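Local coordinates for Non-ribosomal peptide synthetase (Streptomyces halstedii, PDB 3WV4), which belongs to the AMP-binding (ANL) enzyme family and comprises the N-terminal, layered alpha/beta part of a non-ribosomal peptide synthetase protein, at residues A[199-204]-A[209-214]; A[97-102]-A[136-141]; A[236-241]-A[271-276]; A[297-302]-A[329-334]. All coordinates share one frame; numbering follows the deposited sequence.

Contacts 1 and 2 form one pair and contacts 3 and 4 another, placed far apart in the same family fold. The hairpin of contact 1 rests on the helix of contact 2: their centres are about 11 Å apart, and Y200 OH lies 2.6 Å from D140 OD2, probably hydrogen-bonded. Contacts 3 and 4, with centres about 13 Å apart, meet through apolar helix side chains, V274 CG1 coming within 3.4 Å of I299 CD1. Between the pairs nothing touches; contacts 1 and 4 lie on opposite sides of the chain's centre, about 36 Å from centre to centre. Contact 1 carries the signature loop of the family, while contacts 2 to 4 illustrate how helices are fitted to the surrounding framework.

Contact 1 (A[199-204]-A[209-214]); sequences IYTSGS and KAVACP
I199 and Y200 run antiparallel to V211 and A210, closing a beta hairpin whose connecting loop is the Ser/Thr/Gly-rich signature loop of the AMP-binding family. I199 and V211 form the hydrogen-bonded pair: I199 N reaches V211 O at 3.0 Å with a nearly straight bond (169°), whereas V211 N meets I199 O at 2.9 Å in a more bent one. Next comes the non-hydrogen-bonded pair, Y200 with A210, drawn in to 3.9 Å between CA atoms. Past it the loop is fastened at K209 O, which accepts from T201 N at 3.0 Å; T201 OG1 and S202 N add weak bonds to the same oxygen.

The closeness of Y200 and A210 is matched by their side chains. A210 CB sits over the centre of the tyrosine ring, 3.4 Å from the centroid and only 3° off the normal, a CH-pi contact that presents a methyl squarely to one face. The phenol hydroxyl extends beyond the hairpin to D140 on helix 131-141. On the other face of the hairpin, I199 CG1 packs loosely against C213 SG. K209 bends its chain at chi3, bringing CE to 3.6 Å from T201 OG1. S202 swings its hydroxyl between its own backbone N and carbonyl carbon (chi1 47°), from where OG takes a weak, bent bond from K209 N at 3.0 Å.

Contact 2 (A[97-102]-A[136-141]); sequences RIVVQL and SVIADA
R97 and V99, two residues apart on strand 97-101, face I138 and A141 at the end of helix 131-141 and join the helix to a parallel sheet. This is a beta-alpha-beta crossover: the helix links strand 121-124 to strand 145-148, and strand 97-101 lies between those two in the sheet. Helix and strand run nearly antiparallel, with 156° between their directions and an axis separation of 9.4 Å.

The apolar part is small and buried. V99 CG2 touches A141 CB at 4.1 Å, and V99 CG1 reaches I138 CG1 at 4.4 Å, so the two methyl branches of one valine meet side chains almost one helical turn apart. With CG1 anti to the backbone N (chi1 167°), the isopropyl group presents both branches to the helix.

A single hydrogen bond supplies the polar part. R97 folds back at chi2 and chi3, which lays its aliphatic stem beside A141 O, CG being 3.6 Å from that oxygen. The remaining nitrogens of the guanidinium look past the helix: NH1 bonds to G95 O, while NH2 has a long, weak ion pair with D142 and lies close to the like-charged R403. Positive charge at the C-terminal end of a helix would probably be favourable there. The bond itself runs from R97 NE to A141 O over 3.0 Å, nearly in line with the carbonyl and within the guanidinium plane, the oxygen lying just 11° out of it.

Contact 3 (A[236-241]-A[271-276]); sequences IVFCRM and IALVKS
S276, whose CB packs on the ring of F238, also grips A272 O with two donors. The backbone N bonds to that oxygen at 3.0 Å and the hydroxyl OG at 2.7 Å, the latter coming from well above the carbonyl plane (56° out of it). Because A272 is the N-cap of helix 273-280, both bonds belong to the first turn; the hydroxyl bond probably holds OG beside its own backbone N, leaving CB to face the strand.

No hydrogen bond crosses from one segment to the other; the contact is carried by carbon surfaces. F238 projects from strand 236-239 toward the helix with its ring carried outward by CG anti to the backbone N (chi1 -167°). Its far end touches both helix residues, CE1 lying 3.9 Å from L273 CD1, and CE2 4.0 Å from S276 CB. Both neighbours approach the ring obliquely. L273 CD1 serves a second partner as well, for it comes within 4.1 Å of R240 NE, at the edge of the guanidinium and near its plane. The exposed arginine thus borders the small apolar cluster, while F238 is buried, with V263, A265 and A282 also against it.

Strand 236-239 pairs with strand 261-264, and I236 and F238 make backbone bonds to M284 at the start of strand 284-287. It thus lies between the two strands that helix 273-280 connects in sequence, consistent with a strand-helix-strand connection of a layered alpha/beta fold.

Contact 4 (A[297-302]-A[329-334]); sequences TLIRRD and SAFPGA
I299 gives about half of the buried surface here, facing A330 and F331 near the C-terminal ends of helices 289-300 and 321-330. Its branches divide the work. CG2 touches A330 CB at 3.6 Å and CG1 lies 3.9 Å from the same methyl, so the alanine sits against the fork of the isoleucine. CD1 goes further, to F331 CZ at 3.8 Å, meeting the ring obliquely. The division follows from the torsions: CG1 is anti to the backbone N (chi1 -157°), and the bend at chi2 (68°) turns CD1 toward the phenylalanine.

A330 directs its CB toward I299, the two CA atoms of I299 and A330 lying 6.9 Å apart. F331, the first residue to depart from helical geometry, does not aim its CB at I299, but its ring end comes nearer. That ring is buried by more than I299, since it also meets F312 with the planes at about 60° and touches A306 and L309.

Local backbone bonds shape the turns that follow both helices. D302 N bonds to I299 O at 2.9 Å, and A334 N returns to F331 O at 3.0 Å, closing a type I turn that leads into strand 335-340. Helix 289-300 connects the parallel strands 284-287 and 311-314, and helix 321-330 connects strand 311-314 to 335-340. The contact thus joins helices, near their C-terminal ends, from two consecutive beta-alpha-beta crossovers of an alpha/beta fold.

Contact 1 (A[199-204]-A[209-214])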
loop_
_atom_site.group_PDB
_atom_site.type_symbol
_atom_site.label_atom_id
_atom_site.label_comp_id
_atom_site.label_asym_id
_atom_site.label_seq_id
_atom_site.Cartn_x
_atom_site.Cartn_y
_atom_site.Cartn_z
ATOM N N ILE A 199 -5.992 7.307 3.609
ATOM C CA ILE A 199 -6.547 6.033 3.193
ATOM C C ILE A 199 -7.914 5.895 3.782
ATOM O O ILE A 199 -8.035 5.699 4.999
ATOM C CB ILE A 199 -5.730 4.867 3.714
ATOM C CG1 ILE A 199 -4.322 4.865 3.137
ATOM C CG2 ILE A 199 -6.430 3.549 3.400
ATOM C CD1 ILE A 199 -4.287 4.482 1.661
ATOM N N TYR A 200 -8.951 5.954 2.944
ATOM C CA TYR A 200 -10.313 5.842 3.454
ATOM C C TYR A 200 -10.610 4.395 3.763
ATOM O O TYR A 200 -10.534 3.569 2.887
ATOM C CB TYR A 200 -11.309 6.487 2.466
ATOM C CG TYR A 200 -11.408 7.956 2.741
ATOM C CD1 TYR A 200 -12.285 8.437 3.698
ATOM C CD2 TYR A 200 -10.571 8.877 2.111
ATOM C CE1 TYR A 200 -12.359 9.802 3.980
ATOM C CE2 TYR A 200 -10.632 10.222 2.400
ATOM C CZ TYR A 200 -11.548 10.688 3.327
ATOM O OH TYR A 200 -11.606 12.017 3.655
ATOM N N THR A 201 -10.922 4.086 5.012
ATOM C CA THR A 201 -11.331 2.712 5.435
ATOM C C THR A 201 -12.882 2.518 5.591
ATOM O O THR A 201 -13.393 1.409 5.628
ATOM C CB THR A 201 -10.715 2.401 6.811
ATOM O OG1 THR A 201 -11.120 3.421 7.740
ATOM C CG2 THR A 201 -9.200 2.412 6.701
ATOM N N SER A 202 -13.630 3.602 5.619
ATOM C CA SER A 202 -15.093 3.502 5.799
ATOM C C SER A 202 -15.860 3.025 4.551
ATOM O O SER A 202 -15.632 3.448 3.444
ATOM C CB SER A 202 -15.602 4.849 6.195
ATOM O OG SER A 202 -15.063 5.840 5.368
ATOM N N GLY A 203 -16.804 2.131 4.768
ATOM C CA GLY A 203 -17.668 1.650 3.698
ATOM C C GLY A 203 -18.830 2.615 3.431
ATOM O O GLY A 203 -18.992 3.676 4.083
ATOM N N SER A 204 -19.604 2.216 2.433
ATOM C CA SER A 204 -20.816 2.902 1.981
ATOM C C SER A 204 -21.734 3.392 3.098
ATOM O O SER A 204 -22.228 4.530 3.049
ATOM C CB SER A 204 -21.591 1.892 1.178
ATOM O OG SER A 204 -22.048 2.560 0.101
ATOM N N LYS A 209 -14.101 8.167 6.929
ATOM C CA LYS A 209 -13.048 7.928 7.917
ATOM C C LYS A 209 -11.805 7.455 7.202
ATOM O O LYS A 209 -11.829 6.423 6.589
ATOM C CB LYS A 209 -13.521 6.874 8.911
ATOM C CG LYS A 209 -12.579 6.756 10.083
ATOM C CD LYS A 209 -13.045 5.804 11.186
ATOM C CE LYS A 209 -12.801 4.360 10.819
ATOM N NZ LYS A 209 -13.107 3.495 12.001
ATOM N N ALA A 210 -10.746 8.250 7.263
ATOM C CA ALA A 210 -9.519 7.970 6.599
ATOM C C ALA A 210 -8.401 7.975 7.603
ATOM O O ALA A 210 -8.352 8.844 8.478
ATOM C CB ALA A 210 -9.238 9.027 5.544
ATOM N N VAL A 211 -7.484 7.039 7.464
ATOM C CA VAL A 211 -6.234 7.132 8.205
ATOM C C VAL A 211 -5.290 8.131 7.540
ATOM O O VAL A 211 -5.116 8.100 6.339
ATOM C CB VAL A 211 -5.574 5.772 8.287
ATOM C CG1 VAL A 211 -4.285 5.840 9.103
ATOM C CG2 VAL A 211 -6.566 4.781 8.895
ATOM N N ALA A 212 -4.724 9.019 8.341
ATOM C CA ALA A 212 -3.827 10.040 7.883
ATOM C C ALA A 212 -2.442 9.561 8.038
ATOM O O ALA A 212 -1.971 9.331 9.161
ATOM C CB ALA A 212 -4.001 11.331 8.674
ATOM N N CYS A 213 -1.738 9.482 6.911
ATOM C CA CYS A 213 -0.458 8.829 6.900
ATOM C C CYS A 213 0.625 9.778 6.534
ATOM O O CYS A 213 0.708 10.206 5.359
ATOM C CB CYS A 213 -0.468 7.661 5.899
ATOM S SG CYS A 213 -1.715 6.400 6.209
ATOM N N PRO A 214 1.505 10.081 7.487
ATOM C CA PRO A 214 2.630 10.916 7.168
ATOM C C PRO A 214 3.713 10.187 6.427
ATOM O O PRO A 214 3.831 8.992 6.528
ATOM C CB PRO A 214 3.156 11.358 8.552
ATOM C CG PRO A 214 2.017 11.095 9.487
ATOM C CD PRO A 214 1.425 9.836 8.927
#

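Contact 2 (A[97-102]-A[136-141])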
loop_
_atom_site.group_PDB
_atom_site.type_symbol
_atom_site.label_atom_id
_atom_site.label_comp_id
_atom_site.label_asym_id
_atom_site.label_seq_id
_atom_site.Cartn_x
_atom_site.Cartn_y
_atom_site.Cartn_z
ATOM N N ARG A 97 -4.960 18.442 -0.563
ATOM C CA ARG A 97 -5.278 17.105 -1.008
ATOM C C ARG A 97 -5.646 17.076 -2.486
ATOM O O ARG A 97 -6.203 18.049 -3.027
ATOM C CB ARG A 97 -6.452 16.498 -0.211
ATOM C CG ARG A 97 -6.168 15.992 1.209
ATOM C CD ARG A 97 -5.893 17.107 2.197
ATOM N NE ARG A 97 -7.004 18.070 2.247
ATOM C CZ ARG A 97 -6.887 19.332 2.627
ATOM N NH1 ARG A 97 -5.728 19.789 3.029
ATOM N NH2 ARG A 97 -7.955 20.127 2.635
ATOM N N ILE A 98 -5.364 15.930 -3.118
ATOM C CA ILE A 98 -5.947 15.589 -4.401
ATOM C C ILE A 98 -6.565 14.209 -4.292
ATOM O O ILE A 98 -5.977 13.303 -3.719
ATOM C CB ILE A 98 -4.946 15.643 -5.556
ATOM C CG1 ILE A 98 -3.854 14.577 -5.439
ATOM C CG2 ILE A 98 -4.311 17.021 -5.607
ATOM C CD1 ILE A 98 -2.907 14.583 -6.630
ATOM N N VAL A 99 -7.771 14.087 -4.812
ATOM C CA VAL A 99 -8.444 12.832 -4.892
ATOM C C VAL A 99 -8.281 12.220 -6.262
ATOM O O VAL A 99 -8.466 12.898 -7.288
ATOM C CB VAL A 99 -9.960 13.002 -4.664
ATOM C CG1 VAL A 99 -10.680 11.736 -5.075
ATOM C CG2 VAL A 99 -10.235 13.267 -3.196
ATOM N N VAL A 100 -7.993 10.928 -6.273
ATOM C CA VAL A 100 -7.525 10.256 -7.442
ATOM C C VAL A 100 -8.277 8.953 -7.515
ATOM O O VAL A 100 -8.229 8.155 -6.556
ATOM C CB VAL A 100 -6.007 9.973 -7.311
ATOM C CG1 VAL A 100 -5.511 9.246 -8.528
ATOM C CG2 VAL A 100 -5.240 11.271 -7.125
ATOM N N GLN A 101 -8.983 8.751 -8.624
ATOM C CA GLN A 101 -9.758 7.532 -8.858
ATOM C C GLN A 101 -9.340 6.919 -10.156
ATOM O O GLN A 101 -9.882 7.226 -11.222
ATOM C CB GLN A 101 -11.253 7.825 -8.918
ATOM C CG GLN A 101 -12.099 6.557 -8.932
ATOM C CD GLN A 101 -13.584 6.835 -9.001
ATOM O OE1 GLN A 101 -14.023 7.627 -9.828
ATOM N NE2 GLN A 101 -14.365 6.164 -8.172
ATOM N N LEU A 102 -8.370 6.039 -10.062
ATOM C CA LEU A 102 -7.700 5.513 -11.210
ATOM C C LEU A 102 -7.418 4.059 -11.031
ATOM O O LEU A 102 -7.266 3.603 -9.899
ATOM C CB LEU A 102 -6.351 6.226 -11.407
ATOM C CG LEU A 102 -6.342 7.687 -11.790
ATOM C CD1 LEU A 102 -4.905 8.094 -11.987
ATOM C CD2 LEU A 102 -7.089 7.869 -13.088
ATOM N N SER A 136 -19.591 12.119 -0.107
ATOM C CA SER A 136 -19.228 12.142 1.321
ATOM C C SER A 136 -17.701 12.098 1.509
ATOM O O SER A 136 -17.125 12.885 2.253
ATOM C CB SER A 136 -19.878 10.937 2.029
ATOM O OG SER A 136 -19.388 10.796 3.343
ATOM N N VAL A 137 -17.066 11.173 0.806
ATOM C CA VAL A 137 -15.624 10.933 0.954
ATOM C C VAL A 137 -14.856 12.141 0.403
ATOM O O VAL A 137 -13.976 12.693 1.077
ATOM C CB VAL A 137 -15.219 9.608 0.268
ATOM C CG1 VAL A 137 -13.706 9.459 0.178
ATOM C CG2 VAL A 137 -15.787 8.433 1.051
ATOM N N ILE A 138 -15.262 12.617 -0.770
ATOM C CA ILE A 138 -14.606 13.757 -1.380
ATOM C C ILE A 138 -14.703 14.993 -0.516
ATOM O O ILE A 138 -13.697 15.657 -0.277
ATOM C CB ILE A 138 -15.156 14.021 -2.787
ATOM C CG1 ILE A 138 -14.742 12.843 -3.668
ATOM C CG2 ILE A 138 -14.672 15.363 -3.338
ATOM C CD1 ILE A 138 -15.125 12.965 -5.114
ATOM N N ALA A 139 -15.903 15.286 -0.005
ATOM C CA ALA A 139 -16.084 16.403 0.930
ATOM C C ALA A 139 -15.308 16.163 2.222
ATOM O O ALA A 139 -14.748 17.090 2.784
ATOM C CB ALA A 139 -17.577 16.628 1.260
ATOM N N ASP A 140 -15.271 14.951 2.731
ATOM C CA ASP A 140 -14.436 14.745 3.934
ATOM C C ASP A 140 -12.935 15.038 3.602
ATOM O O ASP A 140 -12.240 15.699 4.371
ATOM C CB ASP A 140 -14.586 13.344 4.480
ATOM C CG ASP A 140 -13.876 13.171 5.823
ATOM O OD1 ASP A 140 -14.424 13.708 6.786
ATOM O OD2 ASP A 140 -12.779 12.527 5.896
ATOM N N ALA A 141 -12.477 14.622 2.413
ATOM C CA ALA A 141 -11.068 14.832 2.009
ATOM C C ALA A 141 -10.792 16.261 1.749
ATOM O O ALA A 141 -9.634 16.749 1.908
ATOM C CB ALA A 141 -10.758 14.040 0.762
#

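Contact 3 (A[236-241]-A[271-276])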
loop_
_atom_site.group_PDB
_atom_site.type_symbol
_atom_site.label_atom_id
_atom_site.label_comp_id
_atom_site.label_asym_id
_atom_site.label_seq_id
_atom_site.Cartn_x
_atom_site.Cartn_y
_atom_site.Cartn_z
ATOM N N ILE A 236 10.329 -9.699 -9.289
ATOM C CA ILE A 236 9.343 -9.169 -10.160
ATOM C C ILE A 236 8.049 -9.419 -9.384
ATOM O O ILE A 236 7.716 -10.568 -9.131
ATOM C CB ILE A 236 9.363 -9.921 -11.479
ATOM C CG1 ILE A 236 10.685 -9.584 -12.220
ATOM C CG2 ILE A 236 8.138 -9.549 -12.302
ATOM C CD1 ILE A 236 10.915 -10.205 -13.603
ATOM N N VAL A 237 7.330 -8.348 -9.039
ATOM C CA VAL A 237 6.170 -8.394 -8.162
ATOM C C VAL A 237 4.897 -8.328 -8.989
ATOM O O VAL A 237 4.630 -7.316 -9.669
ATOM C CB VAL A 237 6.198 -7.237 -7.151
ATOM C CG1 VAL A 237 5.102 -7.350 -6.101
ATOM C CG2 VAL A 237 7.585 -7.195 -6.466
ATOM N N PHE A 238 4.106 -9.389 -8.928
ATOM C CA PHE A 238 2.865 -9.456 -9.662
ATOM C C PHE A 238 1.722 -9.009 -8.756
ATOM O O PHE A 238 1.311 -9.721 -7.847
ATOM C CB PHE A 238 2.625 -10.870 -10.186
ATOM C CG PHE A 238 1.509 -10.953 -11.227
ATOM C CD1 PHE A 238 0.190 -11.028 -10.847
ATOM C CD2 PHE A 238 1.816 -10.920 -12.600
ATOM C CE1 PHE A 238 -0.824 -11.080 -11.805
ATOM C CE2 PHE A 238 0.814 -10.999 -13.544
ATOM C CZ PHE A 238 -0.511 -11.060 -13.163
ATOM N N CYS A 239 1.192 -7.832 -9.040
ATOM C CA CYS A 239 0.246 -7.195 -8.191
ATOM C C CYS A 239 -1.077 -7.012 -8.901
ATOM O O CYS A 239 -1.238 -6.172 -9.817
ATOM C CB CYS A 239 0.776 -5.848 -7.720
ATOM S SG CYS A 239 -0.269 -5.143 -6.459
ATOM N N ARG A 240 -2.026 -7.801 -8.430
ATOM C CA ARG A 240 -3.376 -7.826 -8.934
ATOM C C ARG A 240 -4.240 -6.930 -8.028
ATOM O O ARG A 240 -5.362 -6.531 -8.369
ATOM C CB ARG A 240 -3.787 -9.294 -8.952
ATOM C CG ARG A 240 -5.116 -9.636 -9.567
ATOM C CD ARG A 240 -5.091 -9.985 -11.067
ATOM N NE ARG A 240 -6.002 -11.124 -11.237
ATOM C CZ ARG A 240 -7.321 -11.052 -11.040
ATOM N NH1 ARG A 240 -7.912 -9.884 -10.752
ATOM N NH2 ARG A 240 -8.069 -12.142 -11.153
ATOM N N MET A 241 -3.671 -6.544 -6.904
ATOM C CA MET A 241 -4.336 -5.663 -5.961
ATOM C C MET A 241 -4.253 -4.244 -6.419
ATOM O O MET A 241 -3.254 -3.836 -7.015
ATOM C CB MET A 241 -3.680 -5.701 -4.575
ATOM C CG MET A 241 -4.327 -6.681 -3.601
ATOM S SD MET A 241 -3.926 -8.393 -3.913
ATOM C CE MET A 241 -2.210 -8.145 -4.351
ATOM N N ILE A 271 -8.384 -15.242 -15.398
ATOM C CA ILE A 271 -8.456 -16.585 -15.981
ATOM C C ILE A 271 -7.145 -17.086 -16.604
ATOM O O ILE A 271 -6.781 -18.237 -16.384
ATOM C CB ILE A 271 -9.659 -16.734 -16.975
ATOM C CG1 ILE A 271 -9.349 -17.677 -18.182
ATOM C CG2 ILE A 271 -10.168 -15.358 -17.462
ATOM C CD1 ILE A 271 -9.415 -19.165 -17.871
ATOM N N ALA A 272 -6.438 -16.242 -17.371
ATOM C CA ALA A 272 -5.084 -16.576 -17.888
ATOM C C ALA A 272 -3.990 -16.245 -16.869
ATOM O O ALA A 272 -2.799 -16.143 -17.176
ATOM C CB ALA A 272 -4.818 -15.855 -19.190
ATOM N N LEU A 273 -4.423 -16.098 -15.630
ATOM C CA LEU A 273 -3.551 -15.828 -14.535
ATOM C C LEU A 273 -2.238 -16.607 -14.532
ATOM O O LEU A 273 -1.179 -16.001 -14.370
ATOM C CB LEU A 273 -4.304 -16.079 -13.246
ATOM C CG LEU A 273 -3.587 -15.569 -12.013
ATOM C CD1 LEU A 273 -3.293 -14.076 -12.135
ATOM C CD2 LEU A 273 -4.439 -15.875 -10.797
ATOM N N VAL A 274 -2.294 -17.935 -14.710
ATOM C CA VAL A 274 -1.084 -18.763 -14.568
ATOM C C VAL A 274 -0.026 -18.458 -15.642
ATOM O O VAL A 274 1.185 -18.398 -15.366
ATOM C CB VAL A 274 -1.386 -20.265 -14.609
ATOM C CG1 VAL A 274 -0.092 -21.071 -14.479
ATOM C CG2 VAL A 274 -2.364 -20.644 -13.493
ATOM N N LYS A 275 -0.509 -18.266 -16.850
ATOM C CA LYS A 275 0.311 -17.870 -17.964
ATOM C C LYS A 275 0.955 -16.502 -17.714
ATOM O O LYS A 275 2.182 -16.351 -17.783
ATOM C CB LYS A 275 -0.563 -17.821 -19.217
ATOM C CG LYS A 275 0.193 -17.699 -20.525
ATOM C CD LYS A 275 -0.781 -17.387 -21.648
ATOM C CE LYS A 275 -0.135 -17.598 -22.990
ATOM N NZ LYS A 275 -1.081 -17.280 -24.100
ATOM N N SER A 276 0.136 -15.511 -17.397
ATOM C CA SER A 276 0.659 -14.193 -17.049
ATOM C C SER A 276 1.801 -14.291 -16.022
ATOM O O SER A 276 2.826 -13.631 -16.157
ATOM C CB SER A 276 -0.462 -13.306 -16.509
ATOM O OG SER A 276 -1.702 -13.691 -17.077
#

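Contact 4 (A[297-302]-A[329-334])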
loop_
_atom_site.group_PDB
_atom_site.type_symbol
_atom_site.label_atom_id
_atom_site.label_comp_id
_atom_site.label_asym_id
_atom_site.label_seq_id
_atom_site.Cartn_x
_atom_site.Cartn_y
_atom_site.Cartn_z
ATOM N N THR A 297 -7.001 -23.660 -8.239
ATOM C CA THR A 297 -7.981 -24.146 -9.215
ATOM C C THR A 297 -7.438 -24.049 -10.678
ATOM O O THR A 297 -7.472 -25.046 -11.422
ATOM C CB THR A 297 -9.291 -23.353 -9.011
ATOM O OG1 THR A 297 -9.783 -23.632 -7.694
ATOM C CG2 THR A 297 -10.360 -23.689 -10.034
ATOM N N LEU A 298 -6.871 -22.886 -11.037
ATOM C CA LEU A 298 -6.320 -22.671 -12.392
ATOM C C LEU A 298 -5.070 -23.506 -12.715
ATOM O O LEU A 298 -4.806 -23.840 -13.882
ATOM C CB LEU A 298 -5.981 -21.199 -12.661
ATOM C CG LEU A 298 -7.024 -20.146 -13.000
ATOM C CD1 LEU A 298 -8.383 -20.424 -12.411
ATOM C CD2 LEU A 298 -6.540 -18.762 -12.572
ATOM N N ILE A 299 -4.293 -23.825 -11.693
ATOM C CA ILE A 299 -2.987 -24.463 -11.921
ATOM C C ILE A 299 -3.123 -25.916 -12.374
ATOM O O ILE A 299 -2.301 -26.382 -13.154
ATOM C CB ILE A 299 -2.060 -24.326 -10.693
ATOM C CG1 ILE A 299 -0.594 -24.465 -11.115
ATOM C CG2 ILE A 299 -2.431 -25.305 -9.599
ATOM C CD1 ILE A 299 -0.072 -23.330 -11.958
ATOM N N ARG A 300 -4.187 -26.583 -11.914
ATOM C CA ARG A 300 -4.580 -27.909 -12.381
ATOM C C ARG A 300 -4.768 -27.930 -13.895
ATOM O O ARG A 300 -4.468 -28.913 -14.551
ATOM C CB ARG A 300 -5.891 -28.340 -11.701
ATOM C CG ARG A 300 -5.718 -28.899 -10.288
ATOM C CD ARG A 300 -7.032 -29.067 -9.513
ATOM N NE ARG A 300 -8.202 -29.231 -10.385
ATOM C CZ ARG A 300 -8.550 -30.361 -11.020
ATOM N NH1 ARG A 300 -7.839 -31.485 -10.902
ATOM N NH2 ARG A 300 -9.633 -30.372 -11.790
ATOM N N ARG A 301 -5.269 -26.837 -14.449
ATOM C CA ARG A 301 -5.430 -26.728 -15.906
ATOM C C ARG A 301 -4.111 -26.400 -16.642
ATOM O O ARG A 301 -4.111 -26.359 -17.867
ATOM C CB ARG A 301 -6.507 -25.682 -16.272
ATOM C CG ARG A 301 -7.934 -26.036 -15.838
ATOM C CD ARG A 301 -8.840 -26.505 -16.993
ATOM N NE ARG A 301 -8.304 -27.637 -17.770
ATOM C CZ ARG A 301 -8.248 -28.909 -17.357
ATOM N NH1 ARG A 301 -8.689 -29.268 -16.148
ATOM N NH2 ARG A 301 -7.728 -29.838 -18.160
ATOM N N ASP A 302 -3.002 -26.187 -15.919
ATOM C CA ASP A 302 -1.761 -25.768 -16.568
ATOM C C ASP A 302 -0.489 -26.389 -15.943
ATOM O O ASP A 302 0.093 -25.822 -15.003
ATOM C CB ASP A 302 -1.701 -24.229 -16.577
ATOM C CG ASP A 302 -0.558 -23.682 -17.428
ATOM O OD1 ASP A 302 0.403 -24.436 -17.706
ATOM O OD2 ASP A 302 -0.602 -22.491 -17.793
ATOM N N SER A 329 2.015 -27.354 -3.172
ATOM C CA SER A 329 2.062 -28.440 -4.104
ATOM C C SER A 329 2.285 -27.938 -5.555
ATOM O O SER A 329 3.090 -28.491 -6.279
ATOM C CB SER A 329 0.770 -29.254 -3.969
ATOM O OG SER A 329 0.764 -30.372 -4.811
ATOM N N ALA A 330 1.615 -26.854 -5.911
ATOM C CA ALA A 330 1.723 -26.254 -7.237
ATOM C C ALA A 330 3.013 -25.461 -7.420
ATOM O O ALA A 330 3.577 -25.496 -8.500
ATOM C CB ALA A 330 0.527 -25.367 -7.522
ATOM N N PHE A 331 3.486 -24.812 -6.363
ATOM C CA PHE A 331 4.719 -24.019 -6.368
ATOM C C PHE A 331 5.619 -24.385 -5.177
ATOM O O PHE A 331 5.668 -23.647 -4.186
ATOM C CB PHE A 331 4.348 -22.582 -6.240
ATOM C CG PHE A 331 3.322 -22.144 -7.246
ATOM C CD1 PHE A 331 2.009 -22.025 -6.894
ATOM C CD2 PHE A 331 3.702 -21.870 -8.586
ATOM C CE1 PHE A 331 1.081 -21.638 -7.820
ATOM C CE2 PHE A 331 2.765 -21.452 -9.515
ATOM C CZ PHE A 331 1.437 -21.345 -9.132
ATOM N N PRO A 332 6.337 -25.514 -5.262
ATOM C CA PRO A 332 7.063 -25.998 -4.078
ATOM C C PRO A 332 8.251 -25.127 -3.730
ATOM O O PRO A 332 8.752 -25.226 -2.655
ATOM C CB PRO A 332 7.542 -27.374 -4.512
ATOM C CG PRO A 332 7.565 -27.280 -5.983
ATOM C CD PRO A 332 6.394 -26.473 -6.347
ATOM N N GLY A 333 8.639 -24.237 -4.624
ATOM C CA GLY A 333 9.683 -23.251 -4.338
ATOM C C GLY A 333 9.211 -21.992 -3.662
ATOM O O GLY A 333 9.995 -21.084 -3.454
ATOM N N ALA A 334 7.929 -21.917 -3.309
ATOM C CA ALA A 334 7.380 -20.680 -2.902
ATOM C C ALA A 334 6.992 -20.785 -1.448
ATOM O O ALA A 334 6.462 -21.794 -1.037
ATOM C CB ALA A 334 6.173 -20.283 -3.780
#